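Local coordinates for protein enterotoxin SEN variant (Staphylococcus aureus, PDB 6KRY) that probably acts as a secreted enterotoxin and superantigen of the staphylococcal and streptococcal toxin family, at residues Leu32-Lys37 and Lys51-Ser56; Asn36-Asp41 and Gly78-Ile83; Asp116-Ile121 and Lys138-Lys143. All blocks are in the same frame, centred on the assembly; numbering follows the deposited sequence.

Interaction 1 of 3, residues Leu32-Lys37 and Lys51-Ser56; sequences LDESNK and KDIDIS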
ATOM      1  N   LEU A  32       5.147  -7.321  -0.940  1.00 15.67           N
ATOM      2  CA  LEU A  32       6.396  -7.335  -1.668  1.00 17.47           C
ATOM      3  C   LEU A  32       7.299  -6.259  -1.052  1.00 17.61           C
ATOM      4  O   LEU A  32       6.844  -5.162  -0.738  1.00 16.83           O
ATOM      5  CB  LEU A  32       6.015  -7.060  -3.131  1.00 20.51           C
ATOM      6  CG  LEU A  32       7.069  -7.220  -4.210  1.00 24.09           C
ATOM      7  CD1 LEU A  32       7.957  -5.985  -4.254  1.00 25.04           C
ATOM      8  CD2 LEU A  32       7.877  -8.482  -4.028  1.00 26.41           C
ATOM      9  N   ASP A  33       8.556  -6.612  -0.779  1.00 16.59           N
ATOM     10  CA  ASP A  33       9.522  -5.719  -0.146  1.00 17.74           C
ATOM     11  C   ASP A  33      10.882  -6.049  -0.792  1.00 18.58           C
ATOM     12  O   ASP A  33      11.585  -6.974  -0.340  1.00 18.89           O
ATOM     13  CB  ASP A  33       9.492  -5.924   1.374  1.00 18.65           C
ATOM     14  CG  ASP A  33      10.347  -4.973   2.204  1.00 23.50           C
ATOM     15  OD1 ASP A  33      11.039  -4.070   1.615  1.00 22.70           O
ATOM     16  OD2 ASP A  33      10.287  -5.096   3.459  1.00 25.73           O
ATOM     17  N   GLU A  34      11.227  -5.333  -1.865  1.00 16.02           N
ATOM     18  CA  GLU A  34      12.397  -5.658  -2.677  1.00 18.26           C
ATOM     19  C   GLU A  34      13.322  -4.460  -2.676  1.00 16.75           C
ATOM     20  O   GLU A  34      12.835  -3.326  -2.703  1.00 15.46           O
ATOM     21  CB  GLU A  34      11.995  -5.973  -4.116  1.00 20.53           C
ATOM     22  CG  GLU A  34      11.188  -7.246  -4.242  1.00 24.58           C
ATOM     23  CD  GLU A  34      11.935  -8.514  -3.861  1.00 29.67           C
ATOM     24  OE1 GLU A  34      11.313  -9.400  -3.219  1.00 34.20           O
ATOM     25  OE2 GLU A  34      13.119  -8.608  -4.194  1.00 28.69           O
ATOM     26  N   SER A  35      14.641  -4.714  -2.636  1.00 16.77           N
ATOM     27  CA  SER A  35      15.627  -3.600  -2.579  1.00 16.74           C
ATOM     28  C   SER A  35      16.632  -3.713  -3.723  1.00 14.12           C
ATOM     29  O   SER A  35      17.094  -4.804  -4.054  1.00 13.73           O
ATOM     30  CB  SER A  35      16.411  -3.497  -1.266  1.00 20.40           C
ATOM     31  OG  SER A  35      15.706  -4.093  -0.206  1.00 25.89           O
ATOM     32  N   ASN A  36      16.974  -2.554  -4.259  1.00 12.21           N
ATOM     33  CA  ASN A  36      18.078  -2.361  -5.217  1.00 12.46           C
ATOM     34  C   ASN A  36      17.882  -3.250  -6.455  1.00 12.56           C
ATOM     35  O   ASN A  36      18.760  -4.010  -6.851  1.00 11.07           O
ATOM     36  CB  ASN A  36      19.454  -2.588  -4.569  1.00 13.30           C
ATOM     37  CG  ASN A  36      20.620  -2.076  -5.400  1.00 13.89           C
ATOM     38  OD1 ASN A  36      20.441  -1.347  -6.389  1.00 13.02           O
ATOM     39  ND2 ASN A  36      21.835  -2.472  -5.018  1.00 17.70           N
ATOM     40  N   LYS A  37      16.721  -3.094  -7.085  1.00 11.98           N
ATOM     41  CA  LYS A  37      16.399  -3.776  -8.311  1.00 12.43           C
ATOM     42  C   LYS A  37      16.444  -2.769  -9.456  1.00 12.00           C
ATOM     43  O   LYS A  37      16.564  -1.588  -9.247  1.00 11.23           O
ATOM     44  CB  LYS A  37      15.016  -4.411  -8.175  1.00 13.40           C
ATOM     45  CG  LYS A  37      14.825  -5.297  -6.942  1.00 14.97           C
ATOM     46  CD  LYS A  37      15.756  -6.470  -6.997  1.00 16.25           C
ATOM     47  CE  LYS A  37      15.436  -7.583  -6.031  1.00 18.33           C
ATOM     48  NZ  LYS A  37      16.520  -8.589  -6.022  1.00 19.32           N
ATOM     49  N   LYS A  51      12.856  -8.402 -13.772  1.00 15.89           N
ATOM     50  CA  LYS A  51      13.078  -9.855 -13.834  1.00 17.37           C
ATOM     51  C   LYS A  51      13.554 -10.386 -12.481  1.00 18.25           C
ATOM     52  O   LYS A  51      14.011  -9.640 -11.656  1.00 17.49           O
ATOM     53  CB  LYS A  51      14.127 -10.179 -14.895  1.00 20.00           C
ATOM     54  CG  LYS A  51      13.836  -9.561 -16.251  1.00 21.91           C
ATOM     55  CD  LYS A  51      12.394  -9.731 -16.727  1.00 23.50           C
ATOM     56  CE  LYS A  51      12.151  -9.074 -18.071  1.00 24.20           C
ATOM     57  NZ  LYS A  51      12.478 -10.000 -19.178  1.00 28.27           N
ATOM     58  N   ASP A  52      13.452 -11.703 -12.301  1.00 21.17           N
ATOM     59  CA  ASP A  52      14.036 -12.396 -11.149  1.00 24.55           C
ATOM     60  C   ASP A  52      13.492 -11.779  -9.860  1.00 22.93           C
ATOM     61  O   ASP A  52      14.210 -11.502  -8.914  1.00 24.87           O
ATOM     62  CB  ASP A  52      15.570 -12.347 -11.144  1.00 28.03           C
ATOM     63  CG  ASP A  52      16.229 -12.966 -12.371  1.00 35.58           C
ATOM     64  OD1 ASP A  52      15.499 -13.538 -13.197  1.00 43.95           O
ATOM     65  OD2 ASP A  52      17.478 -12.871 -12.499  1.00 44.30           O
ATOM     66  N   ILE A  53      12.192 -11.557  -9.847  1.00 19.79           N
ATOM     67  CA  ILE A  53      11.485 -11.266  -8.622  1.00 20.57           C
ATOM     68  C   ILE A  53      10.575 -12.461  -8.342  1.00 21.47           C
ATOM     69  O   ILE A  53       9.533 -12.601  -8.990  1.00 20.53           O
ATOM     70  CB  ILE A  53      10.646  -9.994  -8.747  1.00 18.96           C
ATOM     71  CG1 ILE A  53      11.455  -8.804  -9.258  1.00 21.00           C
ATOM     72  CG2 ILE A  53       9.927  -9.703  -7.431  1.00 18.80           C
ATOM     73  CD1 ILE A  53      12.369  -8.223  -8.255  1.00 22.77           C
ATOM     74  N   ASP A  54      10.977 -13.303  -7.391  1.00 20.75           N
ATOM     75  CA  ASP A  54      10.366 -14.612  -7.234  1.00 24.21           C
ATOM     76  C   ASP A  54       9.298 -14.509  -6.157  1.00 21.04           C
ATOM     77  O   ASP A  54       9.549 -14.073  -5.038  1.00 22.12           O
ATOM     78  CB  ASP A  54      11.452 -15.670  -7.034  1.00 29.68           C
ATOM     79  CG  ASP A  54      12.199 -15.841  -8.353  1.00 36.83           C
ATOM     80  OD1 ASP A  54      11.588 -16.391  -9.312  1.00 40.72           O
ATOM     81  OD2 ASP A  54      13.324 -15.310  -8.460  1.00 47.14           O
ATOM     82  N   ILE A  55       8.073 -14.828  -6.550  1.00 19.32           N
ATOM     83  CA  ILE A  55       6.965 -14.842  -5.644  1.00 20.96           C
ATOM     84  C   ILE A  55       6.403 -16.270  -5.630  1.00 21.92           C
ATOM     85  O   ILE A  55       5.643 -16.699  -6.544  1.00 22.58           O
ATOM     86  CB  ILE A  55       5.905 -13.798  -6.028  1.00 20.48           C
ATOM     87  CG1 ILE A  55       6.481 -12.375  -6.005  1.00 19.61           C
ATOM     88  CG2 ILE A  55       4.718 -13.950  -5.095  1.00 21.60           C
ATOM     89  CD1 ILE A  55       5.500 -11.285  -6.374  1.00 21.32           C
ATOM     90  N   SER A  56       6.787 -16.977  -4.579  1.00 25.20           N
ATOM     91  CA  SER A  56       6.539 -18.387  -4.437  1.00 28.68           C
ATOM     92  C   SER A  56       5.038 -18.707  -4.497  1.00 26.90           C
ATOM     93  O   SER A  56       4.595 -19.646  -5.173  1.00 29.01           O
ATOM     94  CB  SER A  56       7.147 -18.881  -3.160  1.00 31.89           C
ATOM     95  OG  SER A  56       7.378 -20.280  -3.276  1.00 39.72           O
TER
HETATM   96  O   HOH W   1      16.004  -9.820  -8.754  1.00 37.91           O

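Interaction 2 of 3, residues Asn36-Asp41 and Gly78-Ile83; sequences NKISTD and GKNIDI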
ATOM      1  N   ASN A  36      16.974  -2.554  -4.259  1.00 12.21           N
ATOM      2  CA  ASN A  36      18.078  -2.361  -5.217  1.00 12.46           C
ATOM      3  C   ASN A  36      17.882  -3.250  -6.455  1.00 12.56           C
ATOM      4  O   ASN A  36      18.760  -4.010  -6.851  1.00 11.07           O
ATOM      5  CB  ASN A  36      19.454  -2.588  -4.569  1.00 13.30           C
ATOM      6  CG  ASN A  36      20.620  -2.076  -5.400  1.00 13.89           C
ATOM      7  OD1 ASN A  36      20.441  -1.347  -6.389  1.00 13.02           O
ATOM      8  ND2 ASN A  36      21.835  -2.472  -5.018  1.00 17.70           N
ATOM      9  N   LYS A  37      16.721  -3.094  -7.085  1.00 11.98           N
ATOM     10  CA  LYS A  37      16.399  -3.776  -8.311  1.00 12.43           C
ATOM     11  C   LYS A  37      16.444  -2.769  -9.456  1.00 12.00           C
ATOM     12  O   LYS A  37      16.564  -1.588  -9.247  1.00 11.23           O
ATOM     13  CB  LYS A  37      15.016  -4.411  -8.175  1.00 13.40           C
ATOM     14  CG  LYS A  37      14.825  -5.297  -6.942  1.00 14.97           C
ATOM     15  CD  LYS A  37      15.756  -6.470  -6.997  1.00 16.25           C
ATOM     16  CE  LYS A  37      15.436  -7.583  -6.031  1.00 18.33           C
ATOM     17  NZ  LYS A  37      16.520  -8.589  -6.022  1.00 19.32           N
ATOM     18  N   ILE A  38      16.330  -3.264 -10.692  1.00 12.30           N
ATOM     19  CA  ILE A  38      16.398  -2.415 -11.881  1.00 13.03           C
ATOM     20  C   ILE A  38      15.470  -3.017 -12.931  1.00 12.65           C
ATOM     21  O   ILE A  38      15.494  -4.247 -13.180  1.00 13.61           O
ATOM     22  CB  ILE A  38      17.863  -2.278 -12.376  1.00 14.51           C
ATOM     23  CG1 ILE A  38      17.998  -1.303 -13.552  1.00 16.30           C
ATOM     24  CG2 ILE A  38      18.478  -3.625 -12.720  1.00 14.97           C
ATOM     25  CD1 ILE A  38      19.433  -0.799 -13.765  1.00 18.15           C
ATOM     26  N   SER A  39      14.700  -2.163 -13.597  1.00 13.04           N
ATOM     27  CA  SER A  39      13.820  -2.614 -14.663  1.00 12.70           C
ATOM     28  C   SER A  39      14.587  -2.791 -15.973  1.00 13.78           C
ATOM     29  O   SER A  39      15.532  -2.036 -16.298  1.00 12.02           O
ATOM     30  CB  SER A  39      12.615  -1.696 -14.824  1.00 12.80           C
ATOM     31  OG  SER A  39      12.960  -0.460 -15.404  1.00 11.48           O
ATOM     32  N   THR A  40      14.154  -3.797 -16.751  1.00 13.19           N
ATOM     33  CA  THR A  40      14.826  -4.150 -18.009  1.00 13.90           C
ATOM     34  C   THR A  40      13.855  -4.293 -19.199  1.00 14.50           C
ATOM     35  O   THR A  40      14.306  -4.503 -20.308  1.00 15.11           O
ATOM     36  CB  THR A  40      15.646  -5.439 -17.861  1.00 14.50           C
ATOM     37  OG1 THR A  40      14.831  -6.489 -17.354  1.00 14.62           O
ATOM     38  CG2 THR A  40      16.851  -5.258 -16.968  1.00 15.61           C
ATOM     39  N   ASP A  41      12.558  -4.080 -18.985  1.00 13.10           N
ATOM     40  CA  ASP A  41      11.564  -4.103 -20.102  1.00 13.90           C
ATOM     41  C   ASP A  41      10.360  -3.249 -19.707  1.00 13.32           C
ATOM     42  O   ASP A  41      10.314  -2.656 -18.604  1.00 12.08           O
ATOM     43  CB  ASP A  41      11.216  -5.535 -20.527  1.00 14.59           C
ATOM     44  CG  ASP A  41      10.792  -5.749 -22.000  1.00 15.65           C
ATOM     45  OD1 ASP A  41      10.201  -4.811 -22.651  1.00 15.57           O
ATOM     46  OD2 ASP A  41      11.081  -6.873 -22.534  1.00 18.84           O
ATOM     47  N   GLY A  78      14.968   1.679 -15.531  1.00 14.84           N
ATOM     48  CA  GLY A  78      16.422   1.469 -15.669  1.00 16.47           C
ATOM     49  C   GLY A  78      17.258   2.151 -14.592  1.00 16.91           C
ATOM     50  O   GLY A  78      18.474   2.267 -14.767  1.00 18.39           O
ATOM     51  N   LYS A  79      16.634   2.587 -13.480  1.00 15.43           N
ATOM     52  CA  LYS A  79      17.342   3.095 -12.324  1.00 15.39           C
ATOM     53  C   LYS A  79      17.290   2.063 -11.207  1.00 13.41           C
ATOM     54  O   LYS A  79      16.374   1.242 -11.156  1.00 13.53           O
ATOM     55  CB  LYS A  79      16.725   4.427 -11.883  1.00 18.29           C
ATOM     56  CG  LYS A  79      16.713   5.505 -12.966  1.00 22.67           C
ATOM     57  CD  LYS A  79      16.902   6.910 -12.464  1.00 28.15           C
ATOM     58  CE  LYS A  79      16.657   7.994 -13.502  1.00 31.10           C
ATOM     59  NZ  LYS A  79      17.140   7.599 -14.846  1.00 32.25           N
ATOM     60  N   ASN A  80      18.241   2.134 -10.272  1.00 11.54           N
ATOM     61  CA  ASN A  80      18.178   1.278  -9.090  1.00 11.14           C
ATOM     62  C   ASN A  80      17.011   1.734  -8.209  1.00 10.22           C
ATOM     63  O   ASN A  80      16.972   2.900  -7.848  1.00 10.22           O
ATOM     64  CB  ASN A  80      19.480   1.298  -8.301  1.00 12.31           C
ATOM     65  CG  ASN A  80      20.713   0.879  -9.082  1.00 13.08           C
ATOM     66  OD1 ASN A  80      21.789   1.430  -8.842  1.00 19.22           O
ATOM     67  ND2 ASN A  80      20.600  -0.029 -10.030  1.00 13.21           N
ATOM     68  N   ILE A  81      16.095   0.822  -7.865  1.00  9.91           N
ATOM     69  CA  ILE A  81      14.878   1.145  -7.153  1.00  9.48           C
ATOM     70  C   ILE A  81      14.642   0.124  -6.028  1.00 10.02           C
ATOM     71  O   ILE A  81      15.092  -1.016  -6.075  1.00  8.80           O
ATOM     72  CB  ILE A  81      13.663   1.230  -8.121  1.00  9.33           C
ATOM     73  CG1 ILE A  81      13.491  -0.039  -8.968  1.00  9.14           C
ATOM     74  CG2 ILE A  81      13.749   2.431  -9.037  1.00  9.48           C
ATOM     75  CD1 ILE A  81      12.172  -0.041  -9.752  1.00  9.11           C
ATOM     76  N   ASP A  82      13.890   0.577  -5.034  1.00 10.61           N
ATOM     77  CA  ASP A  82      13.224  -0.271  -4.036  1.00 10.92           C
ATOM     78  C   ASP A  82      11.731  -0.322  -4.361  1.00 10.78           C
ATOM     79  O   ASP A  82      11.166   0.607  -4.934  1.00  9.37           O
ATOM     80  CB  ASP A  82      13.397   0.237  -2.602  1.00 12.49           C
ATOM     81  CG  ASP A  82      14.841   0.296  -2.122  1.00 14.95           C
ATOM     82  OD1 ASP A  82      15.656  -0.571  -2.554  1.00 15.85           O
ATOM     83  OD2 ASP A  82      15.151   1.234  -1.346  1.00 16.79           O
ATOM     84  N   ILE A  83      11.103  -1.443  -3.992  1.00 11.11           N
ATOM     85  CA  ILE A  83       9.720  -1.629  -4.285  1.00 11.74           C
ATOM     86  C   ILE A  83       9.026  -2.189  -3.058  1.00 11.56           C
ATOM     87  O   ILE A  83       9.463  -3.196  -2.503  1.00 12.82           O
ATOM     88  CB  ILE A  83       9.522  -2.558  -5.497  1.00 13.38           C
ATOM     89  CG1 ILE A  83      10.320  -2.132  -6.728  1.00 14.96           C
ATOM     90  CG2 ILE A  83       8.045  -2.659  -5.821  1.00 14.16           C
ATOM     91  CD1 ILE A  83      11.483  -3.020  -7.062  1.00 19.16           C
TER
HETATM   92  O   HOH W   2      14.264   0.419 -12.624  1.00 11.54           O

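Interaction 3 of 3, residues Asp116-Ile121 and Lys138-Lys143; sequences DEERVI and KTKKAK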
ATOM      1  N   ASP A 116      20.507   5.062   7.918  1.00 19.96           N
ATOM      2  CA  ASP A 116      21.511   4.295   8.690  1.00 25.67           C
ATOM      3  C   ASP A 116      20.800   3.461   9.767  1.00 28.25           C
ATOM      4  O   ASP A 116      21.326   2.477  10.239  1.00 26.24           O
ATOM      5  CB  ASP A 116      22.602   5.211   9.276  1.00 26.42           C
ATOM      6  CG  ASP A 116      22.140   6.320  10.224  1.00 29.75           C
ATOM      7  OD1 ASP A 116      20.921   6.503  10.412  1.00 31.24           O
ATOM      8  OD2 ASP A 116      23.028   7.016  10.775  1.00 38.15           O
ATOM      9  N   GLU A 117      19.586   3.852  10.144  1.00 27.45           N
ATOM     10  CA  GLU A 117      18.767   2.962  10.962  1.00 29.76           C
ATOM     11  C   GLU A 117      17.284   3.246  10.720  1.00 25.93           C
ATOM     12  O   GLU A 117      16.961   4.240  10.109  1.00 23.49           O
ATOM     13  CB  GLU A 117      19.098   3.134  12.435  1.00 34.33           C
ATOM     14  CG  GLU A 117      18.951   4.560  12.906  1.00 38.59           C
ATOM     15  CD  GLU A 117      19.662   4.825  14.220  1.00 46.54           C
ATOM     16  OE1 GLU A 117      19.067   5.541  15.072  1.00 43.59           O
ATOM     17  OE2 GLU A 117      20.798   4.303  14.394  1.00 51.29           O
ATOM     18  N   GLU A 118      16.444   2.336  11.219  1.00 24.37           N
ATOM     19  CA  GLU A 118      15.003   2.354  11.076  1.00 25.18           C
ATOM     20  C   GLU A 118      14.450   3.693  11.551  1.00 22.59           C
ATOM     21  O   GLU A 118      14.705   4.071  12.667  1.00 22.82           O
ATOM     22  CB  GLU A 118      14.348   1.303  11.982  1.00 29.94           C
ATOM     23  CG  GLU A 118      14.533  -0.128  11.523  1.00 35.62           C
ATOM     24  CD  GLU A 118      13.796  -0.498  10.250  1.00 44.16           C
ATOM     25  OE1 GLU A 118      13.074   0.373   9.696  1.00 52.61           O
ATOM     26  OE2 GLU A 118      13.930  -1.663   9.813  1.00 50.89           O
ATOM     27  N   ARG A 119      13.655   4.370  10.718  1.00 18.23           N
ATOM     28  CA  ARG A 119      12.914   5.528  11.136  1.00 17.87           C
ATOM     29  C   ARG A 119      11.592   5.019  11.703  1.00 16.76           C
ATOM     30  O   ARG A 119      10.969   4.069  11.116  1.00 15.19           O
ATOM     31  CB  ARG A 119      12.672   6.483   9.969  1.00 19.14           C
ATOM     32  CG  ARG A 119      12.291   7.909  10.354  1.00 19.80           C
ATOM     33  CD  ARG A 119      12.754   8.930   9.318  1.00 19.71           C
ATOM     34  NE  ARG A 119      14.135   9.404   9.386  1.00 21.25           N
ATOM     35  CZ  ARG A 119      14.750  10.064   8.414  1.00 20.05           C
ATOM     36  NH1 ARG A 119      14.168  10.247   7.250  1.00 18.77           N
ATOM     37  NH2 ARG A 119      15.962  10.530   8.600  1.00 26.02           N
ATOM     38  N   VAL A 120      11.193   5.596  12.845  1.00 16.27           N
ATOM     39  CA  VAL A 120       9.972   5.215  13.518  1.00 17.59           C
ATOM     40  C   VAL A 120       8.898   6.269  13.247  1.00 15.34           C
ATOM     41  O   VAL A 120       9.138   7.470  13.327  1.00 18.65           O
ATOM     42  CB  VAL A 120      10.224   5.019  15.027  1.00 19.50           C
ATOM     43  CG1 VAL A 120       8.951   4.594  15.739  1.00 23.09           C
ATOM     44  CG2 VAL A 120      11.317   3.976  15.264  1.00 21.19           C
ATOM     45  N   ILE A 121       7.700   5.810  12.890  1.00 13.51           N
ATOM     46  CA  ILE A 121       6.541   6.673  12.632  1.00 13.72           C
ATOM     47  C   ILE A 121       5.411   6.282  13.586  1.00 13.39           C
ATOM     48  O   ILE A 121       5.040   5.095  13.666  1.00 13.33           O
ATOM     49  CB  ILE A 121       6.120   6.549  11.160  1.00 14.07           C
ATOM     50  CG1 ILE A 121       7.231   7.084  10.254  1.00 15.29           C
ATOM     51  CG2 ILE A 121       4.789   7.245  10.945  1.00 14.48           C
ATOM     52  CD1 ILE A 121       6.962   6.926   8.771  1.00 16.82           C
ATOM     53  N   LYS A 138       7.768   1.222  10.921  1.00 13.08           N
ATOM     54  CA  LYS A 138       9.125   1.582  10.667  1.00 13.54           C
ATOM     55  C   LYS A 138       9.432   1.460   9.182  1.00 14.07           C
ATOM     56  O   LYS A 138       8.799   0.709   8.476  1.00 13.45           O
ATOM     57  CB  LYS A 138      10.064   0.639  11.412  1.00 15.52           C
ATOM     58  CG  LYS A 138       9.899   0.707  12.915  1.00 17.83           C
ATOM     59  CD  LYS A 138      10.872  -0.138  13.688  1.00 22.24           C
ATOM     60  CE  LYS A 138      10.356  -0.311  15.097  1.00 23.79           C
ATOM     61  NZ  LYS A 138      11.480  -0.575  16.008  1.00 26.84           N
ATOM     62  N   THR A 139      10.415   2.235   8.742  1.00 14.28           N
ATOM     63  CA  THR A 139      10.928   2.179   7.363  1.00 15.58           C
ATOM     64  C   THR A 139      12.419   2.506   7.398  1.00 14.83           C
ATOM     65  O   THR A 139      12.884   3.214   8.300  1.00 15.10           O
ATOM     66  CB  THR A 139      10.171   3.112   6.409  1.00 16.73           C
ATOM     67  OG1 THR A 139      10.619   2.940   5.069  1.00 18.86           O
ATOM     68  CG2 THR A 139      10.318   4.574   6.753  1.00 16.45           C
ATOM     69  N   LYS A 140      13.121   1.997   6.397  1.00 14.62           N
ATOM     70  CA  LYS A 140      14.526   2.276   6.240  1.00 17.65           C
ATOM     71  C   LYS A 140      14.762   3.334   5.162  1.00 14.98           C
ATOM     72  O   LYS A 140      15.910   3.554   4.767  1.00 13.83           O
ATOM     73  CB  LYS A 140      15.285   0.992   5.897  1.00 24.53           C
ATOM     74  CG  LYS A 140      15.807   0.243   7.115  1.00 34.03           C
ATOM     75  CD  LYS A 140      17.310   0.422   7.363  1.00 38.94           C
ATOM     76  CE  LYS A 140      17.835  -0.549   8.405  1.00 43.49           C
ATOM     77  NZ  LYS A 140      19.315  -0.624   8.401  1.00 43.55           N
ATOM     78  N   LYS A 141      13.703   3.988   4.706  1.00 12.98           N
ATOM     79  CA  LYS A 141      13.728   4.874   3.537  1.00 12.55           C
ATOM     80  C   LYS A 141      13.484   6.312   3.956  1.00 12.11           C
ATOM     81  O   LYS A 141      12.585   6.555   4.749  1.00 11.18           O
ATOM     82  CB  LYS A 141      12.641   4.460   2.554  1.00 13.83           C
ATOM     83  CG  LYS A 141      12.714   2.996   2.133  1.00 14.71           C
ATOM     84  CD  LYS A 141      11.632   2.568   1.160  1.00 15.25           C
ATOM     85  CE  LYS A 141      11.866   1.140   0.697  1.00 16.08           C
ATOM     86  NZ  LYS A 141      10.647   0.485   0.232  1.00 17.32           N
ATOM     87  N   ALA A 142      14.289   7.237   3.415  1.00 11.67           N
ATOM     88  CA  ALA A 142      14.134   8.677   3.699  1.00 11.86           C
ATOM     89  C   ALA A 142      12.859   9.201   3.029  1.00 11.00           C
ATOM     90  O   ALA A 142      12.051   9.870   3.654  1.00 13.07           O
ATOM     91  CB  ALA A 142      15.355   9.458   3.276  1.00 11.79           C
ATOM     92  N   LYS A 143      12.706   8.867   1.744  1.00 10.90           N
ATOM     93  CA  LYS A 143      11.511   9.006   0.963  1.00 10.98           C
ATOM     94  C   LYS A 143      10.826   7.644   0.918  1.00 10.41           C
ATOM     95  O   LYS A 143      11.458   6.680   0.501  1.00  9.96           O
ATOM     96  CB  LYS A 143      11.806   9.413  -0.485  1.00 12.08           C
ATOM     97  CG  LYS A 143      12.310  10.834  -0.669  1.00 13.57           C
ATOM     98  CD  LYS A 143      12.304  11.257  -2.111  1.00 15.16           C
ATOM     99  CE  LYS A 143      12.860  12.653  -2.211  1.00 17.19           C
ATOM    100  NZ  LYS A 143      12.917  13.140  -3.608  1.00 18.30           N
TER

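Interaction 1 of 3, residues Leu32-Lys37 and Lys51-Ser56
Leu-32 meets the opposite strand through one methyl: its CD2 lies 4.2 Å from Ile-53 CG2 and somewhat farther from Ile-55 CD1. The CG of Leu-32 is turned anti to the backbone N (chi1 -171°), which carries CD2 toward these two isoleucines, and the Leu-32 and Ile-53 side chains cross at about a right angle. Two residues on, Glu-34 also has its CB directed at the 51-56 segment. Its side chain bends at chi2 and slides past Ile-53 in the opposite direction, with OE2 coming to 4.1 Å from Ile-53 CD1.

No hydrogen bond joins the two backbones. The axes of strands 32-35 and 52-55 stay 9.7 Å apart at their closest and run at 155°, a nearly antiparallel course without ladder bonds. Such spacing fits two strands of the OB-fold domain that face each other through side chains: strand 31-37 pairs with strand 81-84, whereas strand 47-55 pairs with strand 60-66. Between them Ile-53 is the principal apolar filler, and Leu-63 of strand 60-66 also touches it.

Lys-37 closes the row. A bend at chi2 (-63°) folds its methylenes over the end of Ile-53, and CE reaches 3.8 Å from Ile-53 CD1. The charged end then has two uses: NZ makes a long, weak salt bridge of 3.9 Å to Glu-34 OE2, and it donates to water 1 at 3.0 Å. That water is modelled only 2.5 Å from the backbone O of Asp-52, shorter than usual, so a bridge through it is tentative.

Interaction 2 of 3, residues Asn36-Asp41 and Gly78-Ile83
Asn-36 meets the 78-83 segment at a G1 beta bulge, in which Asn-36 and Lys-37 both face Ile-81 at the end of the antiparallel pairing of strand 31-37 with strand 81-84 in the OB-fold domain. The bulge is consistent with the backbone of Asn-36, whose phi and psi are both positive. Its N donates to Asp-82 OD1 at 2.9 Å, nearly along the C-O axis of that oxygen; the other carboxylate oxygen, OD2, is held by Gln-114. The Asn-36 side chain runs beside that of Asn-80 in the same direction, yet their amide planes stand 81° apart, and Asn-36 OD1 approaches Asn-80 CB at 3.4 Å.

Lys-37 and Ile-81 form the hydrogen-bonded pair that follows. Lys-37 N donates to Ile-81 O at 2.8 Å, and Ile-81 N returns a bond of the same length to Lys-37 O. The same Lys-37 O also receives a CA-H...O contact from Asn-80. At CB and CG, Lys-37 rests against Ile-83 CD1, the two side chains crossing at about a right angle.

Beyond this pair the ladder stops but the backbones stay close, and Gly-78, a residue with positive phi, presents its backbone to Ile-38 and Ser-39. Ile-38 extends along it, its CG1 anti to the backbone N (chi1 -175°), placing CD1 3.4 Å from Gly-78 O. Water 2 links the loops by accepting from Ser-39 N and donating to Lys-79 O. Next to it, Gly-78 N donates to Ser-39 OG, the N and OG 2.9 Å apart.

Interaction 3 of 3, residues Asp116-Ile121 and Lys138-Lys143
Glu-118 lays its carboxylate over the backbone of Thr-139 without bonding to it: Glu-118 OE1 is 3.2 Å from Thr-139 O, an acceptor facing an acceptor, and its angle to Thr-139 N is too poor for a hydrogen bond. The side chain bends at chi2 (-69°), crosses both Lys-138 and Lys-140 at about a right angle, and touches their aliphatic parts. OE1 lies 3.5 Å from Lys-138 CB, while both carboxylate oxygens approach Lys-140 CG. The ammonium groups stay more distant, with Lys-140 NZ 5.7 Å from Glu-118 OE2, but the positive charges probably ease the placement of the carboxylate.

Next along the strand, Arg-119 and Thr-139 form an antiparallel hydrogen-bonded pair. Arg-119 N donates to Thr-139 O at 2.8 Å, and Thr-139 N returns a longer bond of 3.1 Å to Arg-119 O. Val-120 and Lys-138 are the adjoining non-hydrogen-bonded pair. Arg-119 bends at chi3 and brings NH1 to 3.9 Å from Ala-142 CA; this NH1 is hydrogen-bonded to Ser-215 OG.

Where the 138-143 segment turns, at Lys-140, Thr-139 OG1 accepts from Lys-141 N, an ST turn, and is also hydrogen-bonded to Glu-148 of helix 146-161. The contact lies at the open end of the hairpin of strands 114-127 and 130-139 in the beta-grasp domain, away from its turn, with strand 130-139 outermost in its sheet and Lys-152 of that helix reaching Lys-138 O.

Interactions 1 and 2 share Asn-36 and Lys-37, and their centres are about 10 Å apart. Strand 31-37 serves both: its bonds go to strand 81-84, as in the probable hydrogen bond between Glu-34 N and Ile-83 O at 2.8 Å, whereas side chains span to strand 47-55. Lys-37 therefore belongs to the ladder by its backbone and to the facing strand by its side chain. Interaction 3 belongs to the beta-grasp domain, its centre about 20 Å from the centre of either of the others. It nevertheless touches interaction 2, where Lys-141 CE packs 3.7 Å from Asp-82 CB, so these segments meet between the two domains; interactions 1 and 3 do not touch, their nearest atoms being about 5 Å apart.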